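Local coordinates for protein 5-formaminoimidazole-4-carboxamide-1-(beta)-D-ribofuranosyl 5'-monophosphate synthetase (Methanocaldococcus jannaschii, PDB 2R7K) that catalyses the ATP- and formate-dependent formylation of AICAR to FAICAR without folates, a late step of purine biosynthesis in this archaeon, at residues R138-Y143 with H197-V202; S145-D150 with S170-F175; C208-Y213 with G224-Y229; P269-M274 with L304-F309. One frame throughout, in Å; residues are numbered along the deposited sequence. Where two conformers were deposited one is given.

Contact 1: R138-Y143 with H197-V202. With ACP (phosphomethylphosphonic acid adenylate ester), chain E.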
# COMPACT_ATOMS: atom_id res chain seq x y z
N ARG A 138 -12.50 36.66 -13.76
CA ARG A 138 -11.53 37.66 -14.18
C ARG A 138 -10.77 37.20 -15.41
O ARG A 138 -10.27 36.08 -15.45
CB ARG A 138 -10.53 37.95 -13.07
CG ARG A 138 -11.13 38.65 -11.87
CD ARG A 138 -10.06 39.02 -10.86
NE ARG A 138 -10.63 39.65 -9.68
CZ ARG A 138 -10.88 39.04 -8.53
NH1 ARG A 138 -10.59 37.75 -8.38
NH2 ARG A 138 -11.40 39.71 -7.51
N VAL A 139 -10.70 38.07 -16.41
CA VAL A 139 -9.94 37.82 -17.63
C VAL A 139 -9.07 39.05 -17.91
O VAL A 139 -9.29 40.12 -17.32
CB VAL A 139 -10.85 37.53 -18.83
CG1 VAL A 139 -11.46 36.14 -18.73
CG2 VAL A 139 -11.94 38.60 -18.93
N PRO A 140 -8.06 38.89 -18.78
CA PRO A 140 -7.25 40.04 -19.21
C PRO A 140 -8.09 41.03 -20.03
O PRO A 140 -8.99 40.61 -20.76
CB PRO A 140 -6.19 39.40 -20.11
CG PRO A 140 -6.22 37.92 -19.79
CD PRO A 140 -7.64 37.64 -19.42
N LYS A 141 -7.80 42.32 -19.90
CA LYS A 141 -8.47 43.33 -20.74
C LYS A 141 -8.20 43.06 -22.21
O LYS A 141 -7.07 42.77 -22.60
CB LYS A 141 -8.01 44.74 -20.38
CG LYS A 141 -8.81 45.41 -19.28
CD LYS A 141 -8.20 46.75 -18.89
CE LYS A 141 -6.86 46.57 -18.18
NZ LYS A 141 -6.12 47.85 -17.99
N LYS A 142 -9.24 43.14 -23.03
CA LYS A 142 -9.07 42.99 -24.47
C LYS A 142 -8.89 44.37 -25.11
O LYS A 142 -9.44 45.36 -24.64
CB LYS A 142 -10.26 42.27 -25.09
CG LYS A 142 -10.56 40.92 -24.46
CD LYS A 142 -9.34 40.00 -24.44
CE LYS A 142 -9.69 38.60 -23.95
NZ LYS A 142 -10.22 38.60 -22.55
N TYR A 143 -8.09 44.42 -26.17
CA TYR A 143 -7.90 45.65 -26.94
C TYR A 143 -8.30 45.43 -28.40
O TYR A 143 -7.77 44.55 -29.07
CB TYR A 143 -6.46 46.13 -26.84
CG TYR A 143 -6.09 46.57 -25.45
CD1 TYR A 143 -6.24 47.89 -25.05
CD2 TYR A 143 -5.60 45.66 -24.52
CE1 TYR A 143 -5.91 48.30 -23.78
CE2 TYR A 143 -5.26 46.06 -23.24
CZ TYR A 143 -5.42 47.38 -22.87
OH TYR A 143 -5.09 47.78 -21.59
N HIS A 197 -4.83 39.25 -31.89
CA HIS A 197 -5.59 39.41 -30.66
C HIS A 197 -4.70 40.07 -29.62
O HIS A 197 -3.66 39.54 -29.25
CB HIS A 197 -6.12 38.07 -30.15
CG HIS A 197 -6.92 38.18 -28.88
ND1 HIS A 197 -6.43 37.78 -27.66
CD2 HIS A 197 -8.17 38.64 -28.66
CE1 HIS A 197 -7.35 38.00 -26.73
NE2 HIS A 197 -8.41 38.52 -27.31
N ILE A 198 -5.13 41.24 -29.15
CA ILE A 198 -4.34 42.02 -28.21
C ILE A 198 -5.02 42.02 -26.86
O ILE A 198 -6.19 42.37 -26.75
CB ILE A 198 -4.21 43.50 -28.69
CG1 ILE A 198 -3.76 43.56 -30.15
CG2 ILE A 198 -3.26 44.29 -27.79
CD1 ILE A 198 -3.84 44.95 -30.75
N GLU A 199 -4.28 41.62 -25.82
CA GLU A 199 -4.83 41.71 -24.48
C GLU A 199 -3.82 42.18 -23.45
O GLU A 199 -2.61 42.07 -23.64
CB GLU A 199 -5.45 40.37 -24.04
CG GLU A 199 -4.50 39.17 -24.07
CD GLU A 199 -5.13 37.91 -23.48
OE1 GLU A 199 -6.36 37.72 -23.63
OE2 GLU A 199 -4.40 37.11 -22.86
N GLU A 200 -4.34 42.71 -22.36
CA GLU A 200 -3.52 43.07 -21.22
C GLU A 200 -2.49 41.99 -20.91
O GLU A 200 -2.81 40.81 -20.85
CB GLU A 200 -4.43 43.29 -20.02
CG GLU A 200 -3.72 43.46 -18.69
CD GLU A 200 -4.69 43.62 -17.56
OE1 GLU A 200 -5.90 43.34 -17.76
OE2 GLU A 200 -4.26 44.04 -16.46
N TYR A 201 -1.24 42.39 -20.74
CA TYR A 201 -0.22 41.46 -20.29
C TYR A 201 -0.32 41.39 -18.77
O TYR A 201 -0.09 42.38 -18.07
CB TYR A 201 1.18 41.89 -20.74
CG TYR A 201 2.25 40.87 -20.45
CD1 TYR A 201 2.74 40.04 -21.45
CD2 TYR A 201 2.76 40.71 -19.16
CE1 TYR A 201 3.71 39.09 -21.18
CE2 TYR A 201 3.73 39.76 -18.88
CZ TYR A 201 4.21 38.95 -19.90
OH TYR A 201 5.18 38.01 -19.63
N VAL A 202 -0.72 40.22 -18.25
CA VAL A 202 -0.86 40.05 -16.81
C VAL A 202 0.47 39.62 -16.20
O VAL A 202 1.08 38.66 -16.65
CB VAL A 202 -2.00 39.06 -16.44
CG1 VAL A 202 -2.09 38.86 -14.92
CG2 VAL A 202 -3.33 39.57 -16.98
PG ACP E . -1.14 26.36 -26.62
O1G ACP E . -0.30 26.27 -27.87
O2G ACP E . -2.54 25.82 -26.81
O3G ACP E . -0.44 25.84 -25.38
PB ACP E . -2.65 28.41 -25.09
O1B ACP E . -2.59 27.28 -24.08
O2B ACP E . -3.97 28.65 -25.79
C3B ACP E . -1.36 28.13 -26.33
PA ACP E . -2.00 31.18 -24.95
O1A ACP E . -3.15 32.08 -24.59
O2A ACP E . -1.53 31.02 -26.37
O3A ACP E . -2.29 29.74 -24.27
O5' ACP E . -0.73 31.67 -24.10
C5' ACP E . 0.56 31.16 -24.39
C4' ACP E . 1.43 31.58 -23.23
O4' ACP E . 1.58 33.00 -23.22
C3' ACP E . 0.78 31.24 -21.90
O3' ACP E . 1.09 29.91 -21.45
C2' ACP E . 1.33 32.30 -20.97
O2' ACP E . 2.60 31.87 -20.47
C1' ACP E . 1.53 33.51 -21.89
N9 ACP E . 0.36 34.39 -21.78
C8 ACP E . -0.82 34.18 -22.40
N7 ACP E . -1.71 35.16 -22.10
C5 ACP E . -1.09 36.02 -21.28
C6 ACP E . -1.46 37.28 -20.60
N6 ACP E . -2.69 37.82 -20.74
N1 ACP E . -0.52 37.87 -19.82
C2 ACP E . 0.71 37.35 -19.67
N3 ACP E . 1.11 36.21 -20.27
C4 ACP E . 0.27 35.51 -21.06

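Contact 2: S145-D150 with S170-F175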
# COMPACT_ATOMS: atom_id res chain seq x y z
N SER A 145 -7.85 47.34 -31.15
CA SER A 145 -6.82 47.65 -32.14
C SER A 145 -5.52 48.14 -31.53
O SER A 145 -5.50 48.61 -30.39
CB SER A 145 -7.35 48.66 -33.18
OG SER A 145 -7.86 49.82 -32.54
N PRO A 146 -4.41 48.03 -32.28
CA PRO A 146 -3.11 48.50 -31.84
C PRO A 146 -3.15 49.94 -31.33
O PRO A 146 -2.36 50.32 -30.46
CB PRO A 146 -2.26 48.41 -33.11
CG PRO A 146 -2.90 47.34 -33.92
CD PRO A 146 -4.36 47.42 -33.63
N GLU A 147 -4.09 50.72 -31.84
CA GLU A 147 -4.24 52.12 -31.42
C GLU A 147 -4.79 52.26 -30.00
O GLU A 147 -4.70 53.34 -29.41
CB GLU A 147 -5.11 52.90 -32.43
CG GLU A 147 -4.37 53.30 -33.71
CD GLU A 147 -3.91 52.11 -34.53
OE1 GLU A 147 -4.65 51.10 -34.59
OE2 GLU A 147 -2.80 52.17 -35.12
N ASP A 148 -5.34 51.19 -29.45
CA ASP A 148 -5.94 51.25 -28.12
C ASP A 148 -4.95 50.93 -27.00
O ASP A 148 -5.29 51.01 -25.82
CB ASP A 148 -7.16 50.33 -28.05
CG ASP A 148 -8.32 50.85 -28.87
OD1 ASP A 148 -8.74 52.01 -28.63
OD2 ASP A 148 -8.81 50.11 -29.74
N ILE A 149 -3.72 50.59 -27.38
CA ILE A 149 -2.71 50.16 -26.43
C ILE A 149 -2.26 51.29 -25.50
O ILE A 149 -1.71 52.29 -25.95
CB ILE A 149 -1.49 49.58 -27.16
CG1 ILE A 149 -1.90 48.29 -27.87
CG2 ILE A 149 -0.33 49.36 -26.19
CD1 ILE A 149 -0.89 47.78 -28.89
N ASP A 150 -2.50 51.11 -24.21
CA ASP A 150 -2.15 52.12 -23.21
C ASP A 150 -1.35 51.50 -22.08
O ASP A 150 -1.19 52.11 -21.02
CB ASP A 150 -3.42 52.78 -22.66
CG ASP A 150 -4.28 51.82 -21.87
OD1 ASP A 150 -4.26 50.60 -22.17
OD2 ASP A 150 -4.98 52.27 -20.94
N SER A 170 4.37 47.71 -25.59
CA SER A 170 3.94 48.72 -24.62
C SER A 170 3.42 50.01 -25.27
O SER A 170 3.05 50.96 -24.56
CB SER A 170 5.05 49.03 -23.62
OG SER A 170 5.25 47.95 -22.72
N SER A 171 3.37 50.04 -26.60
CA SER A 171 2.82 51.19 -27.34
C SER A 171 2.32 50.77 -28.71
O SER A 171 2.69 49.72 -29.24
CB SER A 171 3.87 52.29 -27.52
OG SER A 171 4.95 51.84 -28.31
N THR A 172 1.48 51.61 -29.30
CA THR A 172 1.02 51.41 -30.67
C THR A 172 2.21 51.32 -31.63
O THR A 172 2.27 50.42 -32.47
CB THR A 172 0.08 52.55 -31.10
OG1 THR A 172 -0.97 52.68 -30.15
CG2 THR A 172 -0.51 52.27 -32.46
N GLU A 173 3.16 52.24 -31.48
CA GLU A 173 4.36 52.24 -32.31
C GLU A 173 5.12 50.93 -32.21
O GLU A 173 5.51 50.34 -33.22
CB GLU A 173 5.28 53.40 -31.93
CG GLU A 173 6.57 53.43 -32.72
CD GLU A 173 7.54 54.51 -32.25
OE1 GLU A 173 7.45 54.92 -31.07
OE2 GLU A 173 8.39 54.93 -33.06
N GLU A 174 5.35 50.46 -30.98
CA GLU A 174 6.06 49.21 -30.79
C GLU A 174 5.32 48.04 -31.45
O GLU A 174 5.93 47.17 -32.06
CB GLU A 174 6.30 48.92 -29.31
CG GLU A 174 6.99 47.59 -29.09
CD GLU A 174 7.57 47.45 -27.71
OE1 GLU A 174 6.96 47.96 -26.74
OE2 GLU A 174 8.64 46.82 -27.60
N PHE A 175 3.99 48.04 -31.34
CA PHE A 175 3.19 47.01 -31.99
C PHE A 175 3.55 46.84 -33.46
O PHE A 175 3.71 45.71 -33.94
CB PHE A 175 1.69 47.29 -31.83
CG PHE A 175 0.81 46.31 -32.57
CD1 PHE A 175 0.06 45.37 -31.87
CD2 PHE A 175 0.76 46.31 -33.95
CE1 PHE A 175 -0.73 44.46 -32.55
CE2 PHE A 175 -0.03 45.39 -34.63
CZ PHE A 175 -0.78 44.47 -33.93
O HOH W 1 0.51 53.34 -27.46

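Contact 3: C208-Y213 with G224-Y229. With AMZ (aminoimidazole 4-carboxamide ribonucleotide), chain F.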
# COMPACT_ATOMS: atom_id res chain seq x y z
N CYS A 208 -2.06 26.68 -13.67
CA CYS A 208 -3.01 25.95 -14.49
C CYS A 208 -3.76 24.98 -13.58
O CYS A 208 -3.22 23.98 -13.14
CB CYS A 208 -2.29 25.23 -15.62
SG CYS A 208 -1.23 26.34 -16.62
N ILE A 209 -5.00 25.31 -13.27
CA ILE A 209 -5.74 24.58 -12.24
C ILE A 209 -6.60 23.49 -12.86
O ILE A 209 -7.44 23.76 -13.73
CB ILE A 209 -6.57 25.55 -11.39
CG1 ILE A 209 -5.64 26.60 -10.78
CG2 ILE A 209 -7.32 24.79 -10.29
CD1 ILE A 209 -6.35 27.87 -10.34
N HIS A 210 -6.38 22.26 -12.43
CA HIS A 210 -7.09 21.13 -13.01
C HIS A 210 -8.25 20.70 -12.11
O HIS A 210 -8.05 20.25 -10.97
CB HIS A 210 -6.13 19.97 -13.31
CG HIS A 210 -4.93 20.39 -14.11
ND1 HIS A 210 -4.95 20.54 -15.48
CD2 HIS A 210 -3.67 20.71 -13.72
CE1 HIS A 210 -3.76 20.92 -15.90
NE2 HIS A 210 -2.96 21.04 -14.85
N TYR A 211 -9.46 20.86 -12.63
CA TYR A 211 -10.67 20.50 -11.91
C TYR A 211 -11.31 19.25 -12.51
O TYR A 211 -11.03 18.87 -13.65
CB TYR A 211 -11.72 21.62 -11.98
CG TYR A 211 -11.33 22.99 -11.50
CD1 TYR A 211 -11.73 23.45 -10.26
CD2 TYR A 211 -10.60 23.86 -12.32
CE1 TYR A 211 -11.40 24.72 -9.82
CE2 TYR A 211 -10.26 25.14 -11.88
CZ TYR A 211 -10.66 25.56 -10.64
OH TYR A 211 -10.33 26.82 -10.20
N PHE A 212 -12.21 18.64 -11.75
CA PHE A 212 -13.04 17.56 -12.25
C PHE A 212 -14.45 17.79 -11.74
O PHE A 212 -14.67 17.89 -10.53
CB PHE A 212 -12.51 16.19 -11.78
CG PHE A 212 -13.22 15.01 -12.41
CD1 PHE A 212 -12.73 14.43 -13.56
CD2 PHE A 212 -14.37 14.49 -11.85
CE1 PHE A 212 -13.36 13.33 -14.13
CE2 PHE A 212 -15.01 13.40 -12.42
CZ PHE A 212 -14.50 12.83 -13.56
N TYR A 213 -15.41 17.93 -12.66
CA TYR A 213 -16.81 17.98 -12.25
C TYR A 213 -17.42 16.59 -12.37
O TYR A 213 -17.45 16.00 -13.45
CB TYR A 213 -17.65 18.98 -13.06
CG TYR A 213 -19.13 18.90 -12.72
CD1 TYR A 213 -19.62 19.44 -11.55
CD2 TYR A 213 -20.03 18.24 -13.57
CE1 TYR A 213 -20.98 19.35 -11.23
CE2 TYR A 213 -21.38 18.15 -13.24
CZ TYR A 213 -21.84 18.70 -12.08
OH TYR A 213 -23.19 18.60 -11.77
N GLY A 224 -5.34 19.03 -9.16
CA GLY A 224 -3.94 19.45 -9.11
C GLY A 224 -3.67 20.75 -9.86
O GLY A 224 -4.59 21.36 -10.41
N MET A 225 -2.40 21.16 -9.87
CA MET A 225 -1.99 22.40 -10.53
C MET A 225 -0.59 22.25 -11.09
O MET A 225 0.25 21.57 -10.48
CB MET A 225 -1.95 23.56 -9.54
CG MET A 225 -3.26 23.84 -8.84
SD MET A 225 -3.01 25.15 -7.65
CE MET A 225 -4.69 25.30 -7.02
N ASP A 226 -0.34 22.90 -12.23
CA ASP A 226 1.01 23.01 -12.79
C ASP A 226 1.27 24.43 -13.30
O ASP A 226 0.34 25.22 -13.48
CB ASP A 226 1.20 22.03 -13.96
CG ASP A 226 0.44 22.45 -15.23
OD1 ASP A 226 -0.80 22.28 -15.25
OD2 ASP A 226 1.07 22.91 -16.22
N LYS A 227 2.54 24.75 -13.52
CA LYS A 227 2.91 25.93 -14.29
C LYS A 227 3.55 25.47 -15.59
O LYS A 227 4.22 24.44 -15.64
CB LYS A 227 3.83 26.86 -13.50
CG LYS A 227 5.29 26.41 -13.41
CD LYS A 227 6.13 27.46 -12.67
CE LYS A 227 7.58 27.43 -13.13
NZ LYS A 227 8.40 28.53 -12.55
N ARG A 228 3.32 26.23 -16.65
CA ARG A 228 3.80 25.86 -17.97
C ARG A 228 5.29 26.08 -18.05
O ARG A 228 5.84 26.95 -17.36
CB ARG A 228 3.11 26.70 -19.05
CG ARG A 228 1.60 26.54 -19.09
CD ARG A 228 1.23 25.14 -19.55
NE ARG A 228 -0.13 25.10 -20.09
CZ ARG A 228 -1.10 24.31 -19.63
NH1 ARG A 228 -0.87 23.47 -18.63
NH2 ARG A 228 -2.29 24.35 -20.20
N TYR A 229 5.94 25.28 -18.89
CA TYR A 229 7.37 25.37 -19.14
C TYR A 229 7.46 25.52 -20.65
O TYR A 229 7.27 24.55 -21.39
CB TYR A 229 8.05 24.09 -18.67
CG TYR A 229 9.52 24.18 -18.44
CD1 TYR A 229 10.09 25.34 -17.94
CD2 TYR A 229 10.36 23.10 -18.69
CE1 TYR A 229 11.45 25.42 -17.70
CE2 TYR A 229 11.71 23.17 -18.45
CZ TYR A 229 12.25 24.33 -17.97
OH TYR A 229 13.61 24.43 -17.74
O5 AMZ F . 0.72 21.39 -21.19
C6 AMZ F . 1.09 20.50 -21.96
N2 AMZ F . 2.02 19.58 -21.70
C3A AMZ F . 0.46 20.37 -23.34
C7A AMZ F . -0.54 21.18 -23.83
N3 AMZ F . -1.11 22.20 -23.19
N1 AMZ F . 0.76 19.47 -24.26
C5 AMZ F . -0.03 19.72 -25.32
N AMZ F . -0.82 20.76 -25.05
C1 AMZ F . -1.84 21.33 -25.95
C2 AMZ F . -1.19 22.30 -26.94
C3 AMZ F . -1.07 21.50 -28.22
O2 AMZ F . -1.26 22.37 -29.33
O1 AMZ F . -2.09 23.39 -27.15
O AMZ F . -2.39 20.22 -26.72
C AMZ F . -2.25 20.52 -28.12
C4 AMZ F . -1.91 19.21 -28.82
O3 AMZ F . -0.75 18.63 -28.24
P AMZ F . 0.35 17.92 -29.16
OP1 AMZ F . -0.12 16.72 -29.90
O4 AMZ F . 0.88 19.06 -30.18
OP2 AMZ F . 1.59 17.57 -28.19

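Contact 4: P269-M274 with L304-F309. With ACP (phosphomethylphosphonic acid adenylate ester), chain E.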
# COMPACT_ATOMS: atom_id res chain seq x y z
N PRO A 269 -10.46 28.98 -1.53
CA PRO A 269 -11.85 29.37 -1.72
C PRO A 269 -12.11 30.11 -3.03
O PRO A 269 -13.14 29.90 -3.66
CB PRO A 269 -12.13 30.27 -0.51
CG PRO A 269 -11.14 29.84 0.51
CD PRO A 269 -9.90 29.51 -0.28
N GLN A 270 -11.16 30.95 -3.44
CA GLN A 270 -11.26 31.61 -4.74
C GLN A 270 -11.18 30.58 -5.86
O GLN A 270 -11.97 30.60 -6.80
CB GLN A 270 -10.13 32.65 -4.90
CG GLN A 270 -10.23 33.48 -6.18
CD GLN A 270 -9.04 34.45 -6.36
OE1 GLN A 270 -8.75 34.87 -7.48
NE2 GLN A 270 -8.37 34.80 -5.27
N VAL A 271 -10.21 29.67 -5.74
CA VAL A 271 -10.03 28.60 -6.72
C VAL A 271 -11.30 27.78 -6.93
O VAL A 271 -11.70 27.51 -8.07
CB VAL A 271 -8.86 27.67 -6.31
CG1 VAL A 271 -8.83 26.44 -7.20
CG2 VAL A 271 -7.52 28.41 -6.37
N PHE A 272 -11.92 27.38 -5.83
CA PHE A 272 -13.12 26.55 -5.90
C PHE A 272 -14.31 27.35 -6.44
O PHE A 272 -15.09 26.84 -7.26
CB PHE A 272 -13.45 25.95 -4.53
CG PHE A 272 -12.70 24.67 -4.23
CD1 PHE A 272 -11.63 24.66 -3.35
CD2 PHE A 272 -13.06 23.47 -4.85
CE1 PHE A 272 -10.93 23.48 -3.08
CE2 PHE A 272 -12.37 22.29 -4.58
CZ PHE A 272 -11.31 22.30 -3.69
N GLU A 273 -14.44 28.59 -5.98
CA GLU A 273 -15.50 29.48 -6.47
C GLU A 273 -15.43 29.65 -7.98
O GLU A 273 -16.45 29.67 -8.66
CB GLU A 273 -15.44 30.83 -5.77
CG GLU A 273 -16.51 31.82 -6.20
CD GLU A 273 -17.87 31.53 -5.58
OE1 GLU A 273 -18.28 30.35 -5.55
OE2 GLU A 273 -18.53 32.49 -5.14
N MET A 274 -14.21 29.76 -8.51
CA MET A 274 -13.99 29.91 -9.94
C MET A 274 -14.49 28.69 -10.70
O MET A 274 -15.16 28.82 -11.73
CB MET A 274 -12.50 30.14 -10.25
CG MET A 274 -11.96 31.48 -9.78
SD MET A 274 -10.15 31.54 -9.89
CE MET A 274 -9.90 31.23 -11.62
N LEU A 304 -3.41 39.12 -5.48
CA LEU A 304 -3.94 37.78 -5.20
C LEU A 304 -5.26 37.52 -5.91
O LEU A 304 -6.18 36.91 -5.35
CB LEU A 304 -4.08 37.54 -3.69
CG LEU A 304 -2.76 37.59 -2.92
CD1 LEU A 304 -2.97 37.48 -1.42
CD2 LEU A 304 -1.82 36.51 -3.41
N GLU A 305 -5.34 37.98 -7.15
CA GLU A 305 -6.49 37.72 -7.98
C GLU A 305 -6.01 36.85 -9.10
O GLU A 305 -5.01 37.17 -9.74
CB GLU A 305 -7.06 39.02 -8.56
CG GLU A 305 -7.45 40.05 -7.51
CD GLU A 305 -7.66 41.45 -8.11
OE1 GLU A 305 -7.27 41.68 -9.27
OE2 GLU A 305 -8.24 42.30 -7.40
N LEU A 306 -6.71 35.74 -9.32
CA LEU A 306 -6.38 34.84 -10.42
C LEU A 306 -7.05 35.32 -11.69
O LEU A 306 -8.27 35.46 -11.74
CB LEU A 306 -6.80 33.40 -10.08
CG LEU A 306 -6.06 32.74 -8.90
CD1 LEU A 306 -6.83 31.53 -8.39
CD2 LEU A 306 -4.64 32.34 -9.32
N VAL A 307 -6.26 35.58 -12.72
CA VAL A 307 -6.79 36.04 -13.99
C VAL A 307 -6.67 34.92 -15.01
O VAL A 307 -5.57 34.44 -15.31
CB VAL A 307 -6.04 37.31 -14.50
CG1 VAL A 307 -6.61 37.78 -15.83
CG2 VAL A 307 -6.14 38.43 -13.47
N VAL A 308 -7.80 34.52 -15.56
CA VAL A 308 -7.85 33.39 -16.48
C VAL A 308 -7.63 33.85 -17.92
O VAL A 308 -8.48 34.53 -18.49
CB VAL A 308 -9.22 32.67 -16.39
CG1 VAL A 308 -9.24 31.43 -17.26
CG2 VAL A 308 -9.54 32.34 -14.94
N PHE A 309 -6.50 33.45 -18.49
CA PHE A 309 -6.18 33.83 -19.86
C PHE A 309 -6.53 32.72 -20.83
O PHE A 309 -6.46 32.91 -22.05
CB PHE A 309 -4.70 34.18 -19.98
CG PHE A 309 -3.76 33.03 -19.70
CD1 PHE A 309 -3.43 32.13 -20.69
CD2 PHE A 309 -3.18 32.89 -18.44
CE1 PHE A 309 -2.55 31.08 -20.44
CE2 PHE A 309 -2.30 31.84 -18.18
CZ PHE A 309 -1.99 30.94 -19.19
PG ACP E . -1.14 26.36 -26.62
O1G ACP E . -0.30 26.27 -27.87
O2G ACP E . -2.54 25.82 -26.81
O3G ACP E . -0.44 25.84 -25.38
PB ACP E . -2.65 28.41 -25.09
O1B ACP E . -2.59 27.28 -24.08
O2B ACP E . -3.97 28.65 -25.79
C3B ACP E . -1.36 28.13 -26.33
PA ACP E . -2.00 31.18 -24.95
O1A ACP E . -3.15 32.08 -24.59
O2A ACP E . -1.53 31.02 -26.37
O3A ACP E . -2.29 29.74 -24.27
O5' ACP E . -0.73 31.67 -24.10
C5' ACP E . 0.56 31.16 -24.39
C4' ACP E . 1.43 31.58 -23.23
O4' ACP E . 1.58 33.00 -23.22
C3' ACP E . 0.78 31.24 -21.90
O3' ACP E . 1.09 29.91 -21.45
C2' ACP E . 1.33 32.30 -20.97
O2' ACP E . 2.60 31.87 -20.47
C1' ACP E . 1.53 33.51 -21.89
N9 ACP E . 0.36 34.39 -21.78
C8 ACP E . -0.82 34.18 -22.40
N7 ACP E . -1.71 35.16 -22.10
C5 ACP E . -1.09 36.02 -21.28
C6 ACP E . -1.46 37.28 -20.60
N6 ACP E . -2.69 37.82 -20.74
N1 ACP E . -0.52 37.87 -19.82
C2 ACP E . 0.71 37.35 -19.67
N3 ACP E . 1.11 36.21 -20.27
C4 ACP E . 0.27 35.51 -21.06
O HOH W 2 -10.08 35.51 -9.65

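Contact 1: R138-Y143 with H197-V202
Lys-141, Lys-142 and Tyr-143 run antiparallel to Ile-198, Glu-199 and Glu-200 at one edge of the small four-stranded sheet of the ATP-grasp fold. Three hydrogen bonds join the segments. Glu-200 N donates to Lys-141 O (2.7 Å) and Tyr-143 N to Ile-198 O (2.9 Å), while Lys-141 N gives an almost straight bond to Glu-200 OE1 (3.0 Å), meeting the lone pair turned away from OE2. Apolar contacts are fewer: Tyr-143 CB rests on Ile-198 CG2, and Pro-140 CB near Val-202 CG2. The edge of the Tyr-143 ring faces Glu-200 N, and its hydroxyl bonds to Asp-150.

The adenine of the bound nucleotide analogue ACP is held by Glu-199 to Val-202. Its N6 donates to Glu-200 O, and Val-202 N donates to its N1 (2.8 Å). The Tyr-201 ring lies with adenine C2 over its centre, 3.6 Å above the plane; an alanine here would probably leave that end of the base without its aromatic cover and freer to shift. Glu-199 has CG between the backbone N and carbonyl carbon (chi1 57°), carrying its carboxylate past Pro-140 to the base: OE2, also salt-bridged to Lys-156, accepts from ACP N6 at 2.8 Å.

Contact 2: S145-D150 with S170-F175
Pro-146, at the start of a 3-10 turn, and Ile-149 just after it pack against the first turn of helix 172-184. The apolar part centres on Phe-175. Its CG is anti to the backbone N (chi1 176°), which swings the ring toward the turn, and Pro-146 CG sits over one face, 3.6 Å from the ring centroid, in a CH-pi contact. Ile-149 CD1 meets Phe-175 CB at 3.9 Å, and the two side chains cross at about a right angle. Phe-167 meets Phe-175 edge-to-face, and Ile-198 touches both Pro-146 and Phe-175. An alanine in place of Phe-175 would probably open a gap beneath the proline and leave Ile-149 less firmly packed.

Polar links lie alongside. Thr-172 OG1 donates to Pro-146 O (2.8 Å), approaching tilted from the carbonyl plane. Thr-172 N, at the start of the helix, is satisfied by a water (2.7 Å) that also donates to Ile-149 O (2.9 Å). Glu-147 OE2, which bonds to Tyr-176, also brushes Thr-172 CG2. Ser-171 OG accepts from Glu-174 N at 3.0 Å as the N-cap. The turn thus packs on the N-terminal end of a capped helix, beside the small four-stranded sheet of the ATP-grasp fold.

Contact 3: C208-Y213 with G224-Y229
His-210, with CG anti to its carbonyl carbon (chi1 -51°), and Asp-226, with CG held between backbone N and carbonyl carbon (chi1 72°), turn their side chains toward each other over one face of a beta hairpin. Its strands, 205-214 and 219-230, lie in the five-stranded antiparallel sheet of the ATP-grasp domain. The pair forms a short His-carboxylate hydrogen bond, His-210 NE2 to Asp-226 OD1 at 2.5 Å, with ring and carboxylate nearly coplanar. The backbones are paired by Cys-208 N to Asp-226 O (2.8 Å), Asp-226 N to Cys-208 O (3.2 Å) and His-210 N to Gly-224 O (2.8 Å). On the other face Ile-209 and Met-225 lie side by side.

Asp-226 OD2 also meets Arg-228, the residue of this contact nearest bound AMZ, using its syn lone pair to take NH1 in a salt bridge (3.1 Å), and Asp-316 holds NH2. These partners would limit the guanidinium's rotation, and its two faces are covered: AMZ O5 lies over one, and Cys-208 SG over the other, 3.5 Å from Arg-228 NH1.

Contact 4: P269-M274 with L304-F309
In the ATP-grasp fold, a helix packs on the five-stranded antiparallel sheet through Gln-270, Val-271 and Met-274 of helix 268-285, which meet Leu-306 and Val-308 of edge strand 306-312 and Leu-304 just before it. Helix 269-274 and strand 306-308 run 27° apart in direction, with a closest approach of 10.7 Å between their axes. Gln-270, extended with CG anti to the backbone N (chi1 -175°), reaches the strand backbone and grips it with both ends of its amide. OE1 of Gln-270 accepts from Leu-306 N (2.9 Å), and its NE2, with its partner in the amide plane, donates to Leu-304 O (3.0 Å). Because OE1 meets an N-H and NE2 a carbonyl, a flipped amide would probably lose both bonds. A water adds a third link, donating to Gln-270 OE1 and to Leu-306 O (2.8 Å).

Leu-306 CD1 touches both Val-271 CG2 (3.8 Å) and Met-274 SD (3.6 Å), and Met-274, bent at its last torsion, sends CE to Val-308 CG2 (3.5 Å). Beyond them, where the chain turns a corner, Phe-309 places CE1 3.6 Å from ACP C3'. The helix also covers Ile-209 and Tyr-211 of the neighbouring hairpin, giving the helix-on-sheet layering of the ATP-grasp fold.

Overall arrangement
From the N terminus, segment 138-143 opens contact 1, which closes only at 197-202. Contact 2 falls wholly within that loop, pinning the turn 145-150 to the start of helix 172-184, and the two touch through Ile-198. Contact 3 then closes a short hairpin and contact 4 a longer loop from helix to edge strand, both after contact 1 in series and without crossing. Contact 4 touches contacts 1 and 3: Arg-138 O bonds to Val-308 N, tying the loop before strand 142-143 to the five-stranded sheet, and Tyr-211 OH bonds to Val-271 O, tying the helix to that same sheet, which contact 3 also helps build. Contacts 1 and 4 both border the nucleotide; contact 2 lies farther out.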